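Local coordinates for protein minor fimbrium anchoring subunit Mfa2 (Porphyromonas gingivalis, PDB 5NFI) that anchors the minor Mfa1 fimbriae in the bacterial outer membrane through its interaction with Mfa1 and regulates fimbrial length, at residues C1-T13 and A129-E141. Numbering follows the deposited sequence.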
loop_
_atom_site.group_PDB
_atom_site.type_symbol
_atom_site.label_atom_id
_atom_site.label_comp_id
_atom_site.label_asym_id
_atom_site.label_seq_id
_atom_site.Cartn_x
_atom_site.Cartn_y
_atom_site.Cartn_z
ATOM N N CYS A 1 -8.018 35.100 -16.598
ATOM C CA CYS A 1 -8.584 34.837 -15.276
ATOM C C CYS A 1 -8.178 33.443 -14.755
ATOM O O CYS A 1 -8.530 32.423 -15.354
ATOM C CB CYS A 1 -10.112 34.960 -15.319
ATOM S SG CYS A 1 -10.758 36.117 -16.552
ATOM N N PRO A 2 -7.446 33.396 -13.626
ATOM C CA PRO A 2 -6.888 32.145 -13.086
ATOM C C PRO A 2 -7.923 31.306 -12.326
ATOM O O PRO A 2 -8.824 31.867 -11.695
ATOM C CB PRO A 2 -5.796 32.640 -12.140
ATOM C CG PRO A 2 -6.365 33.918 -11.594
ATOM C CD PRO A 2 -7.210 34.531 -12.713
ATOM N N ARG A 3 -7.798 29.979 -12.393
ATOM C CA ARG A 3 -8.752 29.082 -11.740
ATOM C C ARG A 3 -8.091 27.830 -11.127
ATOM O O ARG A 3 -6.969 27.446 -11.486
ATOM C CB ARG A 3 -9.836 28.645 -12.734
ATOM C CG ARG A 3 -10.466 29.771 -13.553
ATOM C CD ARG A 3 -11.899 29.448 -13.868
ATOM N NE ARG A 3 -12.686 29.372 -12.649
ATOM C CZ ARG A 3 -13.970 29.054 -12.625
ATOM N NH1 ARG A 3 -14.595 28.781 -13.761
ATOM N NH2 ARG A 3 -14.629 29.007 -11.475
ATOM N N GLY A 4 -8.806 27.176 -10.215
ATOM C CA GLY A 4 -8.276 26.006 -9.551
ATOM C C GLY A 4 -9.128 25.504 -8.408
ATOM O O GLY A 4 -10.112 26.131 -8.028
ATOM N N VAL A 5 -8.737 24.346 -7.881
ATOM C CA VAL A 5 -9.418 23.697 -6.765
ATOM C C VAL A 5 -8.552 23.769 -5.520
ATOM O O VAL A 5 -7.402 23.360 -5.559
ATOM C CB VAL A 5 -9.704 22.191 -7.037
ATOM C CG1 VAL A 5 -10.563 21.609 -5.924
ATOM C CG2 VAL A 5 -10.370 21.996 -8.374
ATOM N N TYR A 6 -9.085 24.265 -4.412
ATOM C CA TYR A 6 -8.361 24.110 -3.162
ATOM C C TYR A 6 -8.714 22.751 -2.572
ATOM O O TYR A 6 -9.880 22.377 -2.517
ATOM C CB TYR A 6 -8.680 25.232 -2.174
ATOM C CG TYR A 6 -8.092 26.569 -2.558
ATOM C CD1 TYR A 6 -6.740 26.838 -2.370
ATOM C CD2 TYR A 6 -8.893 27.570 -3.101
ATOM C CE1 TYR A 6 -6.204 28.074 -2.725
ATOM C CE2 TYR A 6 -8.369 28.782 -3.448
ATOM C CZ TYR A 6 -7.026 29.035 -3.263
ATOM O OH TYR A 6 -6.510 30.267 -3.616
ATOM N N VAL A 7 -7.695 22.013 -2.146
ATOM C CA VAL A 7 -7.894 20.673 -1.614
ATOM C C VAL A 7 -7.332 20.542 -0.209
ATOM O O VAL A 7 -6.197 20.929 0.069
ATOM C CB VAL A 7 -7.247 19.597 -2.503
ATOM C CG1 VAL A 7 -7.482 18.227 -1.910
ATOM C CG2 VAL A 7 -7.816 19.650 -3.904
ATOM N N ASN A 8 -8.166 20.002 0.672
ATOM C CA ASN A 8 -7.808 19.729 2.046
ATOM C C ASN A 8 -7.549 18.240 2.246
ATOM O O ASN A 8 -8.337 17.392 1.807
ATOM C CB ASN A 8 -8.914 20.187 2.982
ATOM C CG ASN A 8 -8.675 19.753 4.402
ATOM O OD1 ASN A 8 -9.132 18.686 4.827
ATOM N ND2 ASN A 8 -7.935 20.569 5.148
ATOM N N PHE A 9 -6.454 17.903 2.907
ATOM C CA PHE A 9 -6.129 16.495 3.021
ATOM C C PHE A 9 -6.269 16.034 4.450
ATOM O O PHE A 9 -5.711 16.649 5.374
ATOM C CB PHE A 9 -4.722 16.209 2.491
ATOM C CG PHE A 9 -4.582 16.423 1.006
ATOM C CD1 PHE A 9 -5.257 15.611 0.107
ATOM C CD2 PHE A 9 -3.771 17.435 0.505
ATOM C CE1 PHE A 9 -5.124 15.804 -1.263
ATOM C CE2 PHE A 9 -3.626 17.623 -0.864
ATOM C CZ PHE A 9 -4.301 16.805 -1.748
ATOM N N TYR A 10 -7.045 14.959 4.607
ATOM C CA TYR A 10 -7.277 14.315 5.891
ATOM C C TYR A 10 -7.059 12.802 5.782
ATOM O O TYR A 10 -6.749 12.283 4.707
ATOM C CB TYR A 10 -8.693 14.631 6.401
ATOM C CG TYR A 10 -9.856 14.047 5.611
ATOM C CD1 TYR A 10 -10.266 14.613 4.413
ATOM C CD2 TYR A 10 -10.569 12.948 6.092
ATOM C CE1 TYR A 10 -11.350 14.102 3.704
ATOM C CE2 TYR A 10 -11.651 12.419 5.386
ATOM C CZ TYR A 10 -12.041 13.006 4.194
ATOM O OH TYR A 10 -13.112 12.497 3.483
ATOM N N SER A 11 -7.203 12.100 6.899
ATOM C CA SER A 11 -7.140 10.649 6.875
ATOM C C SER A 11 -8.141 10.079 7.871
ATOM O O SER A 11 -7.998 10.230 9.088
ATOM C CB SER A 11 -5.733 10.148 7.181
ATOM O OG SER A 11 -5.628 8.747 6.957
ATOM N N GLN A 12 -9.169 9.440 7.336
ATOM C CA GLN A 12 -10.194 8.837 8.153
ATOM C C GLN A 12 -10.475 7.468 7.591
ATOM O O GLN A 12 -10.999 7.314 6.490
ATOM C CB GLN A 12 -11.451 9.692 8.184
ATOM C CG GLN A 12 -12.487 9.171 9.140
ATOM C CD GLN A 12 -13.459 10.245 9.569
ATOM O OE1 GLN A 12 -13.591 11.289 8.919
ATOM N NE2 GLN A 12 -14.141 10.002 10.680
ATOM N N THR A 13 -10.131 6.466 8.372
ATOM C CA THR A 13 -9.921 5.157 7.807
ATOM C C THR A 13 -11.170 4.346 7.452
ATOM O O THR A 13 -11.039 3.398 6.668
ATOM C CB THR A 13 -9.085 4.316 8.744
ATOM O OG1 THR A 13 -8.728 3.112 8.068
ATOM C CG2 THR A 13 -9.861 3.990 10.013
ATOM N N ALA A 129 -20.547 31.572 -11.149
ATOM C CA ALA A 129 -19.558 30.550 -10.801
ATOM C C ALA A 129 -18.407 31.083 -9.990
ATOM O O ALA A 129 -17.704 32.006 -10.393
ATOM C CB ALA A 129 -19.032 29.897 -12.017
ATOM N N ASP A 130 -18.209 30.440 -8.853
ATOM C CA ASP A 130 -17.200 30.834 -7.893
ATOM C C ASP A 130 -15.785 30.928 -8.439
ATOM O O ASP A 130 -15.338 30.083 -9.210
ATOM C CB ASP A 130 -17.196 29.851 -6.720
ATOM C CG ASP A 130 -18.484 29.882 -5.927
ATOM O OD1 ASP A 130 -18.925 30.990 -5.561
ATOM O OD2 ASP A 130 -19.057 28.800 -5.671
ATOM N N GLN A 131 -15.144 32.034 -8.087
ATOM C CA GLN A 131 -13.784 32.026 -7.575
ATOM C C GLN A 131 -12.907 30.884 -8.042
ATOM O O GLN A 131 -12.640 30.678 -9.228
ATOM C CB GLN A 131 -13.878 31.942 -6.049
ATOM C CG GLN A 131 -12.965 32.800 -5.232
ATOM C CD GLN A 131 -12.929 32.314 -3.797
ATOM O OE1 GLN A 131 -13.275 31.164 -3.513
ATOM N NE2 GLN A 131 -12.540 33.190 -2.882
ATOM N N TYR A 132 -12.446 30.171 -7.024
ATOM C CA TYR A 132 -11.912 28.839 -7.096
ATOM C C TYR A 132 -12.916 27.971 -6.348
ATOM O O TYR A 132 -13.757 28.493 -5.616
ATOM C CB TYR A 132 -10.540 28.763 -6.436
ATOM C CG TYR A 132 -9.561 29.824 -6.864
ATOM C CD1 TYR A 132 -9.576 31.086 -6.285
ATOM C CD2 TYR A 132 -8.603 29.557 -7.830
ATOM C CE1 TYR A 132 -8.676 32.061 -6.672
ATOM C CE2 TYR A 132 -7.694 30.519 -8.218
ATOM C CZ TYR A 132 -7.734 31.768 -7.637
ATOM O OH TYR A 132 -6.834 32.730 -8.023
ATOM N N ILE A 133 -12.841 26.656 -6.505
ATOM C CA ILE A 133 -13.702 25.783 -5.718
ATOM C C ILE A 133 -12.896 25.111 -4.613
ATOM O O ILE A 133 -11.685 25.301 -4.506
ATOM C CB ILE A 133 -14.391 24.722 -6.589
ATOM C CG1 ILE A 133 -13.373 23.752 -7.175
ATOM C CG2 ILE A 133 -15.168 25.383 -7.711
ATOM C CD1 ILE A 133 -13.966 22.854 -8.219
ATOM N N HIS A 134 -13.580 24.349 -3.772
ATOM C CA HIS A 134 -12.912 23.628 -2.699
ATOM C C HIS A 134 -13.370 22.191 -2.651
ATOM O O HIS A 134 -14.438 21.861 -3.157
ATOM C CB HIS A 134 -13.169 24.297 -1.356
ATOM C CG HIS A 134 -12.588 25.669 -1.256
ATOM N ND1 HIS A 134 -11.520 25.970 -0.439
ATOM C CD2 HIS A 134 -12.922 26.824 -1.879
ATOM C CE1 HIS A 134 -11.225 27.253 -0.556
ATOM N NE2 HIS A 134 -12.061 27.794 -1.425
ATOM N N THR A 135 -12.546 21.343 -2.043
ATOM C CA THR A 135 -12.884 19.953 -1.819
ATOM C C THR A 135 -11.953 19.364 -0.761
ATOM O O THR A 135 -10.985 20.004 -0.356
ATOM C CB THR A 135 -12.793 19.133 -3.117
ATOM O OG1 THR A 135 -13.360 17.831 -2.915
ATOM C CG2 THR A 135 -11.348 18.993 -3.567
ATOM N N ARG A 136 -12.279 18.157 -0.300
ATOM C CA ARG A 136 -11.460 17.401 0.642
ATOM C C ARG A 136 -11.116 16.057 0.023
ATOM O O ARG A 136 -11.875 15.545 -0.811
ATOM C CB ARG A 136 -12.189 17.178 1.970
ATOM C CG ARG A 136 -12.543 18.434 2.698
ATOM C CD ARG A 136 -13.377 18.180 3.949
ATOM N NE ARG A 136 -12.631 17.566 5.049
ATOM C CZ ARG A 136 -12.932 16.404 5.639
ATOM N NH1 ARG A 136 -13.984 15.691 5.246
ATOM N NH2 ARG A 136 -12.191 15.963 6.650
ATOM N N ALA A 137 -9.991 15.477 0.446
ATOM C CA ALA A 137 -9.586 14.144 -0.002
ATOM C C ALA A 137 -9.081 13.289 1.160
ATOM O O ALA A 137 -8.342 13.774 2.010
ATOM C CB ALA A 137 -8.523 14.254 -1.073
ATOM N N ASN A 138 -9.477 12.017 1.189
ATOM C CA ASN A 138 -9.102 11.104 2.275
ATOM C C ASN A 138 -7.889 10.237 1.920
ATOM O O ASN A 138 -7.962 9.348 1.064
ATOM C CB ASN A 138 -10.286 10.213 2.648
ATOM C CG ASN A 138 -10.021 9.349 3.892
ATOM O OD1 ASN A 138 -8.889 9.236 4.371
ATOM N ND2 ASN A 138 -11.077 8.732 4.408
ATOM N N LEU A 139 -6.772 10.506 2.585
ATOM C CA LEU A 139 -5.559 9.758 2.343
ATOM C C LEU A 139 -5.628 8.465 3.126
ATOM O O LEU A 139 -5.780 8.478 4.356
ATOM C CB LEU A 139 -4.321 10.560 2.742
ATOM C CG LEU A 139 -3.988 11.781 1.884
ATOM C CD1 LEU A 139 -3.189 12.779 2.692
ATOM C CD2 LEU A 139 -3.209 11.360 0.648
ATOM N N ARG A 140 -5.550 7.358 2.386
ATOM C CA ARG A 140 -5.466 6.022 2.927
ATOM C C ARG A 140 -4.041 5.520 2.779
ATOM O O ARG A 140 -3.435 5.663 1.712
ATOM C CB ARG A 140 -6.432 5.091 2.201
ATOM C CG ARG A 140 -6.281 3.615 2.554
ATOM C CD ARG A 140 -6.782 3.252 3.956
ATOM N NE ARG A 140 -6.550 1.828 4.183
ATOM C CZ ARG A 140 -5.880 1.324 5.218
ATOM N NH1 ARG A 140 -5.411 2.119 6.172
ATOM N NH2 ARG A 140 -5.692 0.018 5.308
ATOM N N GLU A 141 -3.500 4.937 3.845
ATOM C CA GLU A 141 -2.153 4.383 3.790
ATOM C C GLU A 141 -2.151 3.073 3.027
ATOM O O GLU A 141 -3.003 2.219 3.263
ATOM C CB GLU A 141 -1.571 4.172 5.188
ATOM C CG GLU A 141 -0.127 3.723 5.119
ATOM C CD GLU A 141 0.486 3.458 6.470
ATOM O OE1 GLU A 141 -0.212 3.708 7.487
ATOM O OE2 GLU A 141 1.666 3.014 6.502
#
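Tyr6 and His134 sit abreast in two parallel neighbouring strands, 3-10 and 133-138, where the backbone of each even-numbered residue from Tyr6 to Tyr10 donates to one residue of the partner and accepts from the next but one, as in Tyr6 N to Ile133 O (2.8 Å). On the face bearing Tyr6, the Tyr10 ring is sandwiched. Its chi1 of 67°, between backbone N and carbonyl carbon, turns the ring back under Arg136; the guanidinium lies flat on it, planes 11° apart, while Asn138 CB covers the opposite face. Tyr6 turns an edge to the face of Tyr132 in an offset edge-to-face pair; its ring runs nearly parallel to that of His134 but slid aside, barely overlapping, and His134 ND1 is hydrogen-bonded to Glu55. On the other side of the sheet Val5, Val7 and Phe9 pack against Ile133, the CG2 methyl of Thr135 and Ala137, and strands 28-33 and 113-122 add to this layer, consistent with the transthyretin-like sandwich of the fimbrillin superfamily. Strand 56-60 pairs antiparallel along the other edge of 3-10. Beyond strand 3-10, the Gln12 backbone is gripped twice by the Asn138 amide: OD1 accepts from Gln12 N (3.0 Å), which approaches from above the Asn138 carbonyl plane, and ND2 donates to Gln12 O. Ser11 OG donates to Leu139 O at 2.6 Å.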